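Side-chain contact in ESSB (Geobacillus thermodenitrificans, PDB 2YNQ), which probably serves as an integral membrane component of the type VII secretion system, represented here by its extracellular fragment: residues Y34-M39 / Y80-G85. Numbering follows the deposited sequence.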
# COMPACT_ATOMS: atom_id res chain seq x y z
N TYR D 34 -14.84 10.88 -14.17
CA TYR D 34 -16.16 11.09 -13.59
C TYR D 34 -16.10 11.38 -12.09
O TYR D 34 -15.29 10.78 -11.37
CB TYR D 34 -17.07 9.87 -13.87
CG TYR D 34 -17.34 9.64 -15.34
CD1 TYR D 34 -18.22 10.46 -16.04
CD2 TYR D 34 -16.70 8.61 -16.05
CE1 TYR D 34 -18.46 10.26 -17.38
CE2 TYR D 34 -16.93 8.42 -17.40
CZ TYR D 34 -17.81 9.24 -18.05
OH TYR D 34 -18.08 9.07 -19.38
N ALA D 35 -16.97 12.27 -11.64
CA ALA D 35 -17.06 12.67 -10.24
C ALA D 35 -17.79 11.61 -9.47
O ALA D 35 -18.91 11.27 -9.81
CB ALA D 35 -17.78 14.00 -10.10
N PRO D 36 -17.17 11.09 -8.41
CA PRO D 36 -17.75 9.99 -7.63
C PRO D 36 -19.01 10.39 -6.86
O PRO D 36 -19.86 9.54 -6.64
CB PRO D 36 -16.62 9.61 -6.66
CG PRO D 36 -15.76 10.78 -6.59
CD PRO D 36 -15.82 11.44 -7.93
N GLU D 37 -19.12 11.65 -6.48
CA GLU D 37 -20.23 12.12 -5.66
C GLU D 37 -21.56 12.04 -6.43
O GLU D 37 -22.62 11.90 -5.83
CB GLU D 37 -19.97 13.55 -5.14
CG GLU D 37 -18.65 13.75 -4.36
CD GLU D 37 -17.40 13.84 -5.27
OE1 GLU D 37 -17.52 14.13 -6.48
OE2 GLU D 37 -16.27 13.62 -4.78
N ASP D 38 -21.51 12.11 -7.75
CA ASP D 38 -22.75 12.04 -8.52
C ASP D 38 -23.09 10.65 -9.07
O ASP D 38 -24.11 10.47 -9.74
CB ASP D 38 -22.78 13.07 -9.66
CG ASP D 38 -24.19 13.55 -9.94
OD1 ASP D 38 -24.82 14.04 -8.96
OD2 ASP D 38 -24.69 13.40 -11.09
N MET D 39 -22.24 9.67 -8.79
CA MET D 39 -22.47 8.32 -9.28
C MET D 39 -23.64 7.65 -8.57
O MET D 39 -23.85 7.88 -7.37
CB MET D 39 -21.21 7.50 -9.09
CG MET D 39 -20.18 7.73 -10.15
SD MET D 39 -18.62 6.94 -9.73
CE MET D 39 -17.60 7.58 -11.07
N TYR D 80 -14.43 7.81 0.64
CA TYR D 80 -13.11 7.76 1.25
C TYR D 80 -12.15 6.93 0.40
O TYR D 80 -11.08 7.41 0.02
CB TYR D 80 -13.18 7.16 2.65
CG TYR D 80 -11.81 6.94 3.24
CD1 TYR D 80 -11.19 7.94 3.96
CD2 TYR D 80 -11.12 5.73 3.06
CE1 TYR D 80 -9.91 7.76 4.51
CE2 TYR D 80 -9.85 5.54 3.60
CZ TYR D 80 -9.25 6.56 4.32
OH TYR D 80 -7.99 6.42 4.88
N TRP D 81 -12.54 5.69 0.08
CA TRP D 81 -11.64 4.80 -0.64
C TRP D 81 -11.40 5.22 -2.08
O TRP D 81 -10.30 5.02 -2.62
CB TRP D 81 -12.10 3.34 -0.54
CG TRP D 81 -11.81 2.81 0.85
CD1 TRP D 81 -12.71 2.55 1.84
CD2 TRP D 81 -10.50 2.55 1.41
NE1 TRP D 81 -12.05 2.13 2.98
CE2 TRP D 81 -10.70 2.11 2.73
CE3 TRP D 81 -9.20 2.65 0.90
CZ2 TRP D 81 -9.63 1.76 3.57
CZ3 TRP D 81 -8.13 2.30 1.74
CH2 TRP D 81 -8.36 1.86 3.05
N ILE D 82 -12.41 5.83 -2.69
CA ILE D 82 -12.26 6.32 -4.04
C ILE D 82 -11.23 7.47 -4.05
O ILE D 82 -10.35 7.53 -4.93
CB ILE D 82 -13.61 6.77 -4.65
CG1 ILE D 82 -14.52 5.56 -4.89
CG2 ILE D 82 -13.37 7.57 -5.94
CD1 ILE D 82 -16.03 5.89 -5.17
N TYR D 83 -11.32 8.37 -3.07
CA TYR D 83 -10.32 9.46 -3.01
C TYR D 83 -8.94 8.98 -2.65
O TYR D 83 -7.94 9.51 -3.16
CB TYR D 83 -10.71 10.55 -2.02
CG TYR D 83 -12.01 11.24 -2.30
CD1 TYR D 83 -12.37 11.64 -3.59
CD2 TYR D 83 -12.87 11.54 -1.24
CE1 TYR D 83 -13.60 12.29 -3.81
CE2 TYR D 83 -14.07 12.18 -1.45
CZ TYR D 83 -14.43 12.56 -2.74
OH TYR D 83 -15.63 13.21 -2.89
N ILE D 84 -8.87 8.02 -1.73
CA ILE D 84 -7.58 7.39 -1.46
C ILE D 84 -7.07 6.84 -2.78
O ILE D 84 -5.92 7.10 -3.14
CB ILE D 84 -7.66 6.24 -0.44
CG1 ILE D 84 -7.89 6.78 0.99
CG2 ILE D 84 -6.39 5.41 -0.52
CD1 ILE D 84 -6.68 7.55 1.64
N GLY D 85 -7.91 6.12 -3.52
CA GLY D 85 -7.48 5.52 -4.79
C GLY D 85 -7.01 6.55 -5.82
O GLY D 85 -6.12 6.28 -6.61
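In Ile82 a chi1 of -68°, measured to CG1, leaves CG2 anti to the backbone N, and in Tyr83 chi1 (-60°) sets CG opposite the carbonyl carbon; together the methyl and the phenol ring receive Pro36. The proline ring supplies two adjacent carbons: its CB lies 3.9 Å from CG2 of Ile82 and 4.1 Å from CD1 of the same residue, while its CG comes to 3.8 Å from CE1 of Tyr83. That last approach is oblique to the phenol ring, and the two side chains cross at roughly a right angle. Pro36 and Ile82 instead slide past one another in opposite directions. These carbon-carbon separations are ordinary van der Waals distances, evidence for simple apolar packing of a loop against a helix; the backbones stay 7.5 Å apart at the closest CA pair, Pro36 and Ile82. As modelled, the Glu37 carboxylate lies at the Tyr83 ring edge, the two planes nearly coplanar, 22° apart; the OE2 to Tyr83 OH separation is implausibly short, leaving both the carboxylate's placement and any bonding there doubtful. The contact joins the loop between helices 24-31 and 41-53 to helix 75-85: Ile82 also packs on Ala48 of helix 41-53, and Tyr83 on Glu91 and Leu95 of helix 89-99, within this all-helical domain.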